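Local atomic coordinates of RagB/SusD domain protein (Flavobacterium johnsoniae, PDB entry 5J90), a protein that binds chitin as a SusD-like protein and probably serves chitin utilisation at the outer membrane of Flavobacterium johnsoniae. Residues 280-285 against 424-429; 88-93 against 472-477; 438-443 against 464-469; 220-225 against 345-350. One frame throughout, in Å; residues are numbered along the deposited sequence.

Interaction 1. Residues 280-285 against 424-429; sequences DPRIAS and KWIAGF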
loop_
_atom_site.group_PDB
_atom_site.type_symbol
_atom_site.label_atom_id
_atom_site.label_comp_id
_atom_site.label_asym_id
_atom_site.label_seq_id
_atom_site.Cartn_x
_atom_site.Cartn_y
_atom_site.Cartn_z
ATOM N N ASP A 280 -14.797 15.286 -29.873
ATOM C CA ASP A 280 -14.012 14.173 -30.368
ATOM C C ASP A 280 -14.799 13.406 -31.428
ATOM O O ASP A 280 -15.882 12.904 -31.142
ATOM C CB ASP A 280 -13.695 13.273 -29.168
ATOM C CG ASP A 280 -12.602 12.276 -29.453
ATOM O OD1 ASP A 280 -12.634 11.629 -30.513
ATOM O OD2 ASP A 280 -11.692 12.136 -28.595
ATOM N N PRO A 281 -14.251 13.295 -32.651
ATOM C CA PRO A 281 -14.999 12.621 -33.722
ATOM C C PRO A 281 -15.181 11.121 -33.491
ATOM O O PRO A 281 -15.995 10.501 -34.175
ATOM C CB PRO A 281 -14.141 12.871 -34.968
ATOM C CG PRO A 281 -12.766 13.099 -34.443
ATOM C CD PRO A 281 -12.952 13.804 -33.123
ATOM N N ARG A 282 -14.450 10.541 -32.541
ATOM C CA ARG A 282 -14.638 9.126 -32.224
ATOM C C ARG A 282 -15.976 8.867 -31.539
ATOM O O ARG A 282 -16.419 7.723 -31.452
ATOM C CB ARG A 282 -13.477 8.605 -31.362
ATOM C CG ARG A 282 -12.172 8.507 -32.139
ATOM C CD ARG A 282 -10.973 8.238 -31.217
ATOM N NE ARG A 282 -10.650 9.408 -30.404
ATOM C CZ ARG A 282 -9.548 9.521 -29.664
ATOM N NH1 ARG A 282 -8.664 8.529 -29.638
ATOM N NH2 ARG A 282 -9.333 10.624 -28.966
ATOM N N ILE A 283 -16.633 9.931 -31.083
ATOM C CA ILE A 283 -17.879 9.794 -30.343
ATOM C C ILE A 283 -18.955 9.098 -31.181
ATOM O O ILE A 283 -19.791 8.378 -30.643
ATOM C CB ILE A 283 -18.382 11.167 -29.843
ATOM C CG1 ILE A 283 -19.326 11.016 -28.652
ATOM C CG2 ILE A 283 -19.042 11.953 -30.973
ATOM C CD1 ILE A 283 -19.658 12.343 -27.995
ATOM N N ALA A 284 -18.901 9.294 -32.497
ATOM C CA ALA A 284 -19.962 8.823 -33.383
ATOM C C ALA A 284 -19.985 7.305 -33.530
ATOM O O ALA A 284 -21.048 6.715 -33.691
ATOM C CB ALA A 284 -19.850 9.491 -34.744
ATOM N N SER A 285 -18.822 6.667 -33.479
ATOM C CA SER A 285 -18.798 5.213 -33.546
ATOM C C SER A 285 -18.839 4.588 -32.151
ATOM O O SER A 285 -19.258 3.445 -32.004
ATOM C CB SER A 285 -17.601 4.696 -34.341
ATOM O OG SER A 285 -16.370 5.041 -33.726
ATOM N N LYS A 424 -5.348 7.776 -23.594
ATOM C CA LYS A 424 -5.311 6.326 -23.481
ATOM C C LYS A 424 -6.707 5.788 -23.141
ATOM O O LYS A 424 -7.191 4.812 -23.741
ATOM C CB LYS A 424 -4.313 5.979 -22.376
ATOM C CG LYS A 424 -3.895 4.542 -22.293
ATOM C CD LYS A 424 -2.841 4.432 -21.182
ATOM C CE LYS A 424 -2.344 3.028 -21.013
ATOM N NZ LYS A 424 -1.644 2.922 -19.699
ATOM N N TRP A 425 -7.357 6.447 -22.192
ATOM C CA TRP A 425 -8.703 6.098 -21.761
ATOM C C TRP A 425 -9.693 6.198 -22.935
ATOM O O TRP A 425 -10.482 5.281 -23.163
ATOM C CB TRP A 425 -9.074 7.017 -20.599
ATOM C CG TRP A 425 -10.429 6.868 -19.943
ATOM C CD1 TRP A 425 -10.746 6.072 -18.876
ATOM C CD2 TRP A 425 -11.609 7.636 -20.229
ATOM N NE1 TRP A 425 -12.055 6.264 -18.509
ATOM C CE2 TRP A 425 -12.613 7.215 -19.330
ATOM C CE3 TRP A 425 -11.920 8.622 -21.175
ATOM C CZ2 TRP A 425 -13.899 7.755 -19.333
ATOM C CZ3 TRP A 425 -13.206 9.151 -21.184
ATOM C CH2 TRP A 425 -14.178 8.716 -20.270
ATOM N N ILE A 426 -9.634 7.285 -23.700
ATOM C CA ILE A 426 -10.534 7.397 -24.852
ATOM C C ILE A 426 -10.268 6.272 -25.858
ATOM O O ILE A 426 -11.204 5.636 -26.349
ATOM C CB ILE A 426 -10.442 8.773 -25.562
ATOM C CG1 ILE A 426 -10.845 9.900 -24.613
ATOM C CG2 ILE A 426 -11.343 8.792 -26.811
ATOM C CD1 ILE A 426 -10.520 11.307 -25.141
ATOM N N ALA A 427 -8.997 6.026 -26.167
ATOM C CA ALA A 427 -8.628 5.034 -27.171
ATOM C C ALA A 427 -9.048 3.607 -26.811
ATOM O O ALA A 427 -9.321 2.798 -27.702
ATOM C CB ALA A 427 -7.123 5.096 -27.453
ATOM N N GLY A 428 -9.089 3.291 -25.513
ATOM C CA GLY A 428 -9.329 1.923 -25.081
ATOM C C GLY A 428 -10.789 1.521 -24.973
ATOM O O GLY A 428 -11.071 0.359 -24.706
ATOM N N PHE A 429 -11.710 2.463 -25.184
ATOM C CA PHE A 429 -13.135 2.159 -25.135
ATOM C C PHE A 429 -13.435 1.042 -26.134
ATOM O O PHE A 429 -12.893 1.056 -27.245
ATOM C CB PHE A 429 -13.939 3.419 -25.475
ATOM C CG PHE A 429 -15.427 3.216 -25.427
ATOM C CD1 PHE A 429 -16.136 2.922 -26.589
ATOM C CD2 PHE A 429 -16.117 3.311 -24.229
ATOM C CE1 PHE A 429 -17.506 2.724 -26.551
ATOM C CE2 PHE A 429 -17.491 3.111 -24.187
ATOM C CZ PHE A 429 -18.182 2.817 -25.355
#
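I426 meets R282 in a buried contact in which a methyl of the isoleucine covers the face of the guanidinium, where the turn leading into helix 283-286 of this SusD-like fold lies against the last turn of helix 413-428. The arginine is already held flat by its own segment. D280, the first residue of a type I beta turn that ends at I283, accepts from R282 N at OD1, a capping bond, and the same carboxylate takes the guanidinium side-on. R282 NE gives an almost straight bond (176°) to the syn lone pair of D280 OD1 at 3.0 Å, and R282 NH2 makes the salt bridge to D280 OD2 at 2.8 Å. OD1 is thus gripped by two donors, and the pairing of the planar groups fixes the rotation of the guanidinium. A bend at chi3 (-71°) swings the arginine head back to D280. NH1 hydrogen-bonds to S364 OG of helix 353-368 and NH2 to Q423 OE1 of helix 413-428, which probably helps to offset the cost of burying the charge. A427 touches the same group obliquely. The aliphatic cover comes from I426, whose CD1 approaches D280 OD2 to 3.7 Å while its CG2 sits over the centre of the guanidinium, 3.4 Å from R282 CZ.

Interaction 2. Residues 88-93 against 472-477; sequences FIWDYG and QSEKAG. With EDO (1,2-ethanediol), chain C.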
loop_
_atom_site.group_PDB
_atom_site.type_symbol
_atom_site.label_atom_id
_atom_site.label_comp_id
_atom_site.label_asym_id
_atom_site.label_seq_id
_atom_site.Cartn_x
_atom_site.Cartn_y
_atom_site.Cartn_z
ATOM N N PHE A 88 -19.183 -14.519 -10.754
ATOM C CA PHE A 88 -19.049 -14.917 -12.155
ATOM C C PHE A 88 -17.658 -14.653 -12.726
ATOM O O PHE A 88 -17.174 -15.412 -13.569
ATOM C CB PHE A 88 -20.106 -14.220 -13.018
ATOM C CG PHE A 88 -21.461 -14.863 -12.946
ATOM C CD1 PHE A 88 -22.348 -14.541 -11.931
ATOM C CD2 PHE A 88 -21.838 -15.804 -13.892
ATOM C CE1 PHE A 88 -23.604 -15.153 -11.863
ATOM C CE2 PHE A 88 -23.088 -16.416 -13.834
ATOM C CZ PHE A 88 -23.971 -16.086 -12.818
ATOM N N ILE A 89 -17.012 -13.581 -12.265
ATOM C CA ILE A 89 -15.681 -13.231 -12.759
ATOM C C ILE A 89 -14.713 -14.373 -12.482
ATOM O O ILE A 89 -14.002 -14.852 -13.368
ATOM C CB ILE A 89 -15.150 -11.959 -12.064
ATOM C CG1 ILE A 89 -16.145 -10.800 -12.178
ATOM C CG2 ILE A 89 -13.781 -11.588 -12.622
ATOM C CD1 ILE A 89 -15.818 -9.633 -11.253
ATOM N N TRP A 90 -14.699 -14.818 -11.229
ATOM C CA TRP A 90 -13.796 -15.869 -10.800
ATOM C C TRP A 90 -14.177 -17.201 -11.445
ATOM O O TRP A 90 -13.331 -17.908 -12.010
ATOM C CB TRP A 90 -13.852 -15.976 -9.275
ATOM C CG TRP A 90 -12.902 -16.953 -8.659
ATOM C CD1 TRP A 90 -13.046 -18.311 -8.570
ATOM C CD2 TRP A 90 -11.673 -16.638 -8.001
ATOM N NE1 TRP A 90 -11.966 -18.861 -7.910
ATOM C CE2 TRP A 90 -11.109 -17.851 -7.550
ATOM C CE3 TRP A 90 -10.986 -15.443 -7.753
ATOM C CZ2 TRP A 90 -9.896 -17.900 -6.858
ATOM C CZ3 TRP A 90 -9.783 -15.497 -7.069
ATOM C CH2 TRP A 90 -9.249 -16.711 -6.641
ATOM N N ASP A 91 -15.457 -17.546 -11.368
ATOM C CA ASP A 91 -15.874 -18.881 -11.779
ATOM C C ASP A 91 -15.668 -19.117 -13.282
ATOM O O ASP A 91 -15.116 -20.148 -13.682
ATOM C CB ASP A 91 -17.307 -19.167 -11.314
ATOM C CG ASP A 91 -17.429 -19.199 -9.790
ATOM O OD1 ASP A 91 -16.433 -19.530 -9.125
ATOM O OD2 ASP A 91 -18.517 -18.884 -9.257
ATOM N N TYR A 92 -16.039 -18.140 -14.111
ATOM C CA TYR A 92 -15.840 -18.293 -15.551
ATOM C C TYR A 92 -14.373 -18.212 -15.969
ATOM O O TYR A 92 -13.927 -18.958 -16.839
ATOM C CB TYR A 92 -16.712 -17.315 -16.349
ATOM C CG TYR A 92 -18.091 -17.876 -16.605
ATOM C CD1 TYR A 92 -19.048 -17.898 -15.599
ATOM C CD2 TYR A 92 -18.425 -18.413 -17.842
ATOM C CE1 TYR A 92 -20.305 -18.429 -15.816
ATOM C CE2 TYR A 92 -19.685 -18.952 -18.066
ATOM C CZ TYR A 92 -20.611 -18.955 -17.047
ATOM O OH TYR A 92 -21.872 -19.485 -17.260
ATOM N N GLY A 93 -13.609 -17.332 -15.325
ATOM C CA GLY A 93 -12.192 -17.206 -15.617
ATOM C C GLY A 93 -11.409 -18.466 -15.296
ATOM O O GLY A 93 -10.593 -18.932 -16.084
ATOM N N GLN A 472 -17.896 -16.270 -3.441
ATOM C CA GLN A 472 -18.696 -17.227 -2.683
ATOM C C GLN A 472 -18.298 -18.668 -2.916
ATOM O O GLN A 472 -18.267 -19.455 -1.975
ATOM C CB GLN A 472 -20.179 -17.075 -3.024
ATOM C CG GLN A 472 -20.805 -15.803 -2.534
ATOM C CD GLN A 472 -22.253 -15.676 -2.987
ATOM O OE1 GLN A 472 -22.617 -16.122 -4.077
ATOM N NE2 GLN A 472 -23.068 -15.060 -2.160
ATOM N N SER A 473 -18.010 -19.030 -4.159
ATOM C CA SER A 473 -17.669 -20.418 -4.450
ATOM C C SER A 473 -16.399 -20.816 -3.710
ATOM O O SER A 473 -16.231 -21.971 -3.302
ATOM C CB SER A 473 -17.509 -20.654 -5.949
ATOM O OG SER A 473 -16.370 -19.946 -6.430
ATOM N N GLU A 474 -15.505 -19.846 -3.529
ATOM C CA GLU A 474 -14.241 -20.072 -2.842
ATOM C C GLU A 474 -14.413 -20.158 -1.332
ATOM O O GLU A 474 -13.826 -21.028 -0.692
ATOM C CB GLU A 474 -13.242 -18.974 -3.233
ATOM C CG GLU A 474 -12.685 -19.159 -4.634
ATOM C CD GLU A 474 -11.680 -20.283 -4.680
ATOM O OE1 GLU A 474 -10.701 -20.231 -3.901
ATOM O OE2 GLU A 474 -11.872 -21.225 -5.481
ATOM N N LYS A 475 -15.220 -19.270 -0.765
ATOM C CA LYS A 475 -15.519 -19.377 0.661
ATOM C C LYS A 475 -16.240 -20.682 0.976
ATOM O O LYS A 475 -16.071 -21.244 2.056
ATOM C CB LYS A 475 -16.360 -18.199 1.127
ATOM C CG LYS A 475 -15.643 -16.883 1.107
ATOM C CD LYS A 475 -16.631 -15.800 1.441
ATOM C CE LYS A 475 -15.965 -14.474 1.621
ATOM N NZ LYS A 475 -16.987 -13.459 1.983
ATOM N N ALA A 476 -17.037 -21.170 0.033
ATOM C CA ALA A 476 -17.787 -22.411 0.231
ATOM C C ALA A 476 -16.916 -23.654 0.086
ATOM O O ALA A 476 -16.912 -24.524 0.964
ATOM C CB ALA A 476 -18.970 -22.481 -0.744
ATOM N N GLY A 477 -16.178 -23.742 -1.016
ATOM C CA GLY A 477 -15.449 -24.952 -1.342
ATOM C C GLY A 477 -13.948 -24.932 -1.094
ATOM O O GLY A 477 -13.292 -25.961 -1.219
HETATM C C1 EDO C . -24.037 -19.958 -15.317
HETATM O O1 EDO C . -23.351 -21.052 -15.937
HETATM C C2 EDO C . -24.324 -20.311 -13.866
HETATM O O2 EDO C . -23.101 -20.668 -13.209
HETATM O O HOH W 1 -18.635 -17.521 -6.600
#
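A helix-helix contact near the protein surface brings D91 and W90 of the long helix 83-108 against S473 and E474 of the short helix 472-477, the two segments running at 74° with their axes 10.1 Å apart. Its polar half is a direct bond with a water beside it. S473 OG donates to D91 OD1 at 2.7 Å, using the syn lone pair of that oxygen. The other carboxylate oxygen, D91 OD2, accepts from a water 3.0 Å away, and this water in turn accepts from S473 N at 2.9 Å. Both oxygens of the aspartate are therefore tied to the first turn of the short helix, one directly by the S473 hydroxyl, the other by way of the water on the backbone N-H. In the other half, E474 crosses W90 at about a right angle. Its CG lies above the indole, offset toward the rim, and comes to 3.4 Å from W90 NE1. The bend at chi2 (-74°) folds the glutamate chain over the ring, with carboxylate and indole planes 36° apart, and E474 OE1 is held by Y151 and N478. On the side of helix 46-54, Y92 OH shares a hydrogen bond with a 1,2-ethanediol, probably from the crystallisation liquor. Behind the contact, W90 joins an aromatic cluster with Y94, Y151 and F134, the last belonging to helix 113-134, which also supplies M130.

Interaction 3. Residues 438-443 against 464-469; sequences DYRRTG and GVRRIN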
loop_
_atom_site.group_PDB
_atom_site.type_symbol
_atom_site.label_atom_id
_atom_site.label_comp_id
_atom_site.label_asym_id
_atom_site.label_seq_id
_atom_site.Cartn_x
_atom_site.Cartn_y
_atom_site.Cartn_z
ATOM N N ASP A 438 -5.899 1.368 -14.829
ATOM C CA ASP A 438 -5.128 2.593 -15.038
ATOM C C ASP A 438 -5.644 3.743 -14.172
ATOM O O ASP A 438 -4.852 4.554 -13.670
ATOM C CB ASP A 438 -5.187 2.979 -16.516
ATOM C CG ASP A 438 -3.823 3.174 -17.147
ATOM O OD1 ASP A 438 -2.777 2.786 -16.577
ATOM O OD2 ASP A 438 -3.812 3.738 -18.257
ATOM N N TYR A 439 -6.960 3.821 -13.972
ATOM C CA TYR A 439 -7.543 4.861 -13.137
ATOM C C TYR A 439 -7.128 4.660 -11.685
ATOM O O TYR A 439 -6.794 5.613 -10.978
ATOM C CB TYR A 439 -9.075 4.887 -13.237
ATOM C CG TYR A 439 -9.674 5.851 -12.241
ATOM C CD1 TYR A 439 -9.741 7.212 -12.510
ATOM C CD2 TYR A 439 -10.134 5.403 -11.003
ATOM C CE1 TYR A 439 -10.268 8.100 -11.585
ATOM C CE2 TYR A 439 -10.661 6.281 -10.074
ATOM C CZ TYR A 439 -10.725 7.628 -10.371
ATOM O OH TYR A 439 -11.261 8.506 -9.448
ATOM N N ARG A 440 -7.170 3.418 -11.220
ATOM C CA ARG A 440 -6.727 3.156 -9.854
ATOM C C ARG A 440 -5.264 3.572 -9.673
ATOM O O ARG A 440 -4.913 4.243 -8.695
ATOM C CB ARG A 440 -6.951 1.683 -9.485
ATOM C CG ARG A 440 -8.419 1.339 -9.213
ATOM C CD ARG A 440 -8.620 -0.146 -8.910
ATOM N NE ARG A 440 -8.449 -0.973 -10.108
ATOM C CZ ARG A 440 -8.219 -2.282 -10.071
ATOM N NH1 ARG A 440 -8.105 -2.906 -8.903
ATOM N NH2 ARG A 440 -8.073 -2.966 -11.198
ATOM N N ARG A 441 -4.408 3.187 -10.612
ATOM C CA ARG A 441 -2.994 3.516 -10.485
ATOM C C ARG A 441 -2.704 5.014 -10.559
ATOM O O ARG A 441 -1.952 5.528 -9.739
ATOM C CB ARG A 441 -2.167 2.784 -11.532
ATOM C CG ARG A 441 -0.677 3.121 -11.446
ATOM C CD ARG A 441 0.128 2.323 -12.437
ATOM N NE ARG A 441 -0.206 2.649 -13.824
ATOM C CZ ARG A 441 0.387 3.601 -14.543
ATOM N NH1 ARG A 441 1.341 4.361 -14.015
ATOM N NH2 ARG A 441 0.018 3.797 -15.800
ATOM N N THR A 442 -3.295 5.708 -11.530
ATOM C CA THR A 442 -2.887 7.079 -11.840
ATOM C C THR A 442 -3.832 8.154 -11.337
ATOM O O THR A 442 -3.432 9.310 -11.196
ATOM C CB THR A 442 -2.735 7.304 -13.362
ATOM O OG1 THR A 442 -4.028 7.241 -13.999
ATOM C CG2 THR A 442 -1.798 6.282 -13.985
ATOM N N GLY A 443 -5.090 7.796 -11.102
ATOM C CA GLY A 443 -6.126 8.764 -10.783
ATOM C C GLY A 443 -6.666 9.506 -12.000
ATOM O O GLY A 443 -7.407 10.475 -11.839
ATOM N N GLY A 464 -13.250 5.352 -4.642
ATOM C CA GLY A 464 -14.058 4.333 -5.286
ATOM C C GLY A 464 -13.585 2.915 -5.038
ATOM O O GLY A 464 -12.840 2.629 -4.091
ATOM N N VAL A 465 -14.034 2.009 -5.899
ATOM C CA VAL A 465 -13.764 0.591 -5.710
ATOM C C VAL A 465 -12.322 0.275 -6.079
ATOM O O VAL A 465 -11.882 0.536 -7.209
ATOM C CB VAL A 465 -14.719 -0.277 -6.556
ATOM C CG1 VAL A 465 -14.461 -1.745 -6.276
ATOM C CG2 VAL A 465 -16.183 0.094 -6.281
ATOM N N ARG A 466 -11.577 -0.268 -5.120
ATOM C CA ARG A 466 -10.166 -0.587 -5.352
ATOM C C ARG A 466 -9.968 -2.059 -5.721
ATOM O O ARG A 466 -8.955 -2.422 -6.319
ATOM C CB ARG A 466 -9.288 -0.199 -4.152
ATOM C CG ARG A 466 -9.504 1.228 -3.652
ATOM C CD ARG A 466 -9.448 2.304 -4.734
ATOM N NE ARG A 466 -8.098 2.513 -5.263
ATOM C CZ ARG A 466 -7.736 3.563 -5.998
ATOM N NH1 ARG A 466 -8.600 4.530 -6.288
ATOM N NH2 ARG A 466 -6.491 3.670 -6.433
ATOM N N ARG A 467 -10.926 -2.913 -5.353
ATOM C CA ARG A 467 -10.854 -4.339 -5.672
ATOM C C ARG A 467 -12.213 -4.963 -5.437
ATOM O O ARG A 467 -13.105 -4.322 -4.879
ATOM C CB ARG A 467 -9.817 -5.061 -4.792
ATOM C CG ARG A 467 -10.224 -5.115 -3.314
ATOM C CD ARG A 467 -9.195 -5.849 -2.471
ATOM N NE ARG A 467 -9.209 -7.305 -2.666
ATOM C CZ ARG A 467 -9.958 -8.150 -1.962
ATOM N NH1 ARG A 467 -10.819 -7.704 -1.048
ATOM N NH2 ARG A 467 -9.839 -9.453 -2.176
ATOM N N ILE A 468 -12.355 -6.223 -5.848
ATOM C CA ILE A 468 -13.539 -7.001 -5.495
ATOM C C ILE A 468 -13.141 -8.033 -4.441
ATOM O O ILE A 468 -12.030 -8.575 -4.455
ATOM C CB ILE A 468 -14.189 -7.643 -6.746
ATOM C CG1 ILE A 468 -14.613 -6.532 -7.710
ATOM C CG2 ILE A 468 -15.380 -8.536 -6.361
ATOM C CD1 ILE A 468 -15.263 -7.024 -9.005
ATOM N N ASN A 469 -14.059 -8.283 -3.510
ATOM C CA ASN A 469 -13.833 -9.245 -2.430
ATOM C C ASN A 469 -13.856 -10.699 -2.905
ATOM O O ASN A 469 -14.462 -11.016 -3.938
ATOM C CB ASN A 469 -14.841 -9.028 -1.289
ATOM C CG ASN A 469 -16.279 -9.111 -1.760
ATOM O OD1 ASN A 469 -16.704 -8.357 -2.642
ATOM N ND2 ASN A 469 -17.036 -10.043 -1.187
HETATM O O HOH W 2 -7.291 6.388 -8.267
#
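R440 and R466 slide past each other in opposite directions, each reaching the other's backbone carbonyl. The tight part is the bond from R440 NH1 to R466 O, 2.8 Å long and bent to 144°, with the donor well above the carbonyl plane; NH1 also reaches D132 O. Beside it R440 CG lies over the centre of the R466 guanidinium, which bends at chi2 and chi3 fold back over the helix. This exchange, sound in one direction and weak in the other, ties the last turns of helix 432-442 to the irregular segment 464-469, part of the long connection to helix 472-477 in the SusD-like fold. The return bond, R466 NH2 to R440 O, is the weak one, with an angle of 121° at the proton, and NH2 has a stronger partner in D502. On the looser side a single water links R466 NH1, from which it accepts at 3.0 Å, to Y439 O at 2.9 Å. The guanidinium planes stand 70° apart, and the two NE atoms, of R440 and R466, remain 6.0 Å from each other.

Interaction 4. Residues 220-225 against 345-350; sequences ALAKTE and RGWNMG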
loop_
_atom_site.group_PDB
_atom_site.type_symbol
_atom_site.label_atom_id
_atom_site.label_comp_id
_atom_site.label_asym_id
_atom_site.label_seq_id
_atom_site.Cartn_x
_atom_site.Cartn_y
_atom_site.Cartn_z
ATOM N N ALA A 220 11.775 -0.119 -9.761
ATOM C CA ALA A 220 12.945 -0.756 -10.361
ATOM C C ALA A 220 12.557 -1.908 -11.288
ATOM O O ALA A 220 13.079 -2.021 -12.394
ATOM C CB ALA A 220 13.941 -1.233 -9.282
ATOM N N LEU A 221 11.634 -2.757 -10.847
ATOM C CA LEU A 221 11.196 -3.874 -11.677
ATOM C C LEU A 221 10.353 -3.380 -12.845
ATOM O O LEU A 221 10.445 -3.916 -13.948
ATOM C CB LEU A 221 10.400 -4.887 -10.859
ATOM C CG LEU A 221 9.978 -6.151 -11.619
ATOM C CD1 LEU A 221 11.199 -6.897 -12.138
ATOM C CD2 LEU A 221 9.139 -7.060 -10.723
ATOM N N ALA A 222 9.541 -2.357 -12.601
ATOM C CA ALA A 222 8.779 -1.726 -13.675
ATOM C C ALA A 222 9.689 -1.284 -14.805
ATOM O O ALA A 222 9.451 -1.594 -15.979
ATOM C CB ALA A 222 7.986 -0.544 -13.133
ATOM N N LYS A 223 10.762 -0.584 -14.452
ATOM C CA LYS A 223 11.693 -0.106 -15.464
ATOM C C LYS A 223 12.356 -1.259 -16.213
ATOM O O LYS A 223 12.450 -1.241 -17.448
ATOM C CB LYS A 223 12.740 0.795 -14.819
ATOM C CG LYS A 223 13.778 1.327 -15.794
ATOM C CD LYS A 223 14.738 2.271 -15.052
ATOM C CE LYS A 223 15.836 2.813 -15.966
ATOM N NZ LYS A 223 16.728 1.732 -16.455
ATOM N N THR A 224 12.799 -2.260 -15.463
ATOM C CA THR A 224 13.455 -3.413 -16.054
ATOM C C THR A 224 12.537 -4.112 -17.065
ATOM O O THR A 224 12.928 -4.384 -18.206
ATOM C CB THR A 224 13.913 -4.402 -14.970
ATOM O OG1 THR A 224 14.927 -3.777 -14.164
ATOM C CG2 THR A 224 14.457 -5.668 -15.604
ATOM N N GLU A 225 11.307 -4.392 -16.655
ATOM C CA GLU A 225 10.398 -5.131 -17.524
ATOM C C GLU A 225 9.898 -4.271 -18.689
ATOM O O GLU A 225 9.750 -4.767 -19.805
ATOM C CB GLU A 225 9.242 -5.722 -16.710
ATOM C CG GLU A 225 9.691 -6.791 -15.714
ATOM C CD GLU A 225 10.192 -8.075 -16.360
ATOM O OE1 GLU A 225 9.929 -8.306 -17.552
ATOM O OE2 GLU A 225 10.837 -8.885 -15.654
ATOM N N ARG A 345 9.118 9.095 -17.648
ATOM C CA ARG A 345 9.884 8.549 -16.537
ATOM C C ARG A 345 11.372 8.388 -16.851
ATOM O O ARG A 345 12.154 7.968 -15.998
ATOM C CB ARG A 345 9.271 7.217 -16.082
ATOM C CG ARG A 345 7.833 7.385 -15.608
ATOM C CD ARG A 345 7.222 6.075 -15.099
ATOM N NE ARG A 345 5.828 6.292 -14.723
ATOM C CZ ARG A 345 5.443 6.863 -13.584
ATOM N NH1 ARG A 345 6.339 7.245 -12.684
ATOM N NH2 ARG A 345 4.163 7.060 -13.344
ATOM N N GLY A 346 11.769 8.737 -18.073
ATOM C CA GLY A 346 13.172 8.669 -18.456
ATOM C C GLY A 346 13.633 7.307 -18.951
ATOM O O GLY A 346 14.829 7.042 -19.057
ATOM N N TRP A 347 12.683 6.425 -19.256
ATOM C CA TRP A 347 13.022 5.066 -19.662
ATOM C C TRP A 347 13.304 4.943 -21.159
ATOM O O TRP A 347 12.904 5.807 -21.943
ATOM C CB TRP A 347 11.884 4.113 -19.292
ATOM C CG TRP A 347 11.566 4.048 -17.830
ATOM C CD1 TRP A 347 12.278 4.586 -16.791
ATOM C CD2 TRP A 347 10.435 3.397 -17.247
ATOM N NE1 TRP A 347 11.660 4.295 -15.594
ATOM C CE2 TRP A 347 10.526 3.570 -15.849
ATOM C CE3 TRP A 347 9.354 2.676 -17.773
ATOM C CZ2 TRP A 347 9.570 3.052 -14.971
ATOM C CZ3 TRP A 347 8.410 2.158 -16.892
ATOM C CH2 TRP A 347 8.521 2.358 -15.515
ATOM N N ASN A 348 13.960 3.856 -21.548
ATOM C CA ASN A 348 14.348 3.640 -22.943
ATOM C C ASN A 348 13.184 3.141 -23.779
ATOM O O ASN A 348 13.019 1.927 -23.963
ATOM C CB ASN A 348 15.494 2.633 -23.037
ATOM C CG ASN A 348 16.791 3.169 -22.495
ATOM O OD1 ASN A 348 16.966 4.380 -22.353
ATOM N ND2 ASN A 348 17.724 2.268 -22.206
ATOM N N MET A 349 12.400 4.082 -24.297
ATOM C CA MET A 349 11.132 3.756 -24.945
ATOM C C MET A 349 11.119 3.980 -26.454
ATOM O O MET A 349 10.197 3.542 -27.124
ATOM C CB MET A 349 9.994 4.569 -24.315
ATOM C CG MET A 349 9.730 4.247 -22.848
ATOM S SD MET A 349 8.934 2.630 -22.595
ATOM C CE MET A 349 10.316 1.631 -22.036
ATOM N N GLY A 350 12.122 4.667 -26.995
ATOM C CA GLY A 350 12.108 5.025 -28.405
ATOM C C GLY A 350 11.148 6.177 -28.624
ATOM O O GLY A 350 9.940 5.983 -28.779
#
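K223 NZ, the polar end of the lysine that covers W347, forms a salt bridge with E227 one turn further along helix 219-231; the other carboxylate oxygen of E227 accepts from N348 N, so this glutamate holds both sides of the contact. The lysine stem does the touching. With CG anti to the backbone N (chi1 179°) and the chain extended as far as CE, its methylenes run over one face of the indole. K223 CG stands 3.7 Å from the centroid of the five-membered ring of W347, only 14° off the ring normal, a CH-pi contact. At the six-membered end, A222 CB comes within 3.8 Å of W347 CH2. R345 CB lies over the opposite indole face, near the rim. W347 follows G346, whose positive phi closes a Schellman motif after helix 332-344, and its indole lies on helix 219-231. The contact thus combines an apolar lysine stem over an aromatic face with a charged end probably offset by E227, so the lysine can pack along its stem and still keep its ammonium paired.

Interactions 1 and 3 are joined through consecutive helices, 413-428 and 432-442: K424 NZ forms a salt bridge with D438 OD2 at 2.7 Å, although the contact centres are 21 Å apart. Interaction 3 also touches interaction 2, where I89 CD1 packs on I468 CD1, and approaches interaction 4 at R441 and R345, two like charges that both pair with E341. Interactions 1 and 2 lie on opposite sides of the chain's centre, their own centres 34 Å apart. Along the chain, residues 88-93 and 472-477 bracket all the others, while interactions 4 and 1 alternate their segments. Early and late parts of the chain are thereby tied into one body in which helices are the main regular structure.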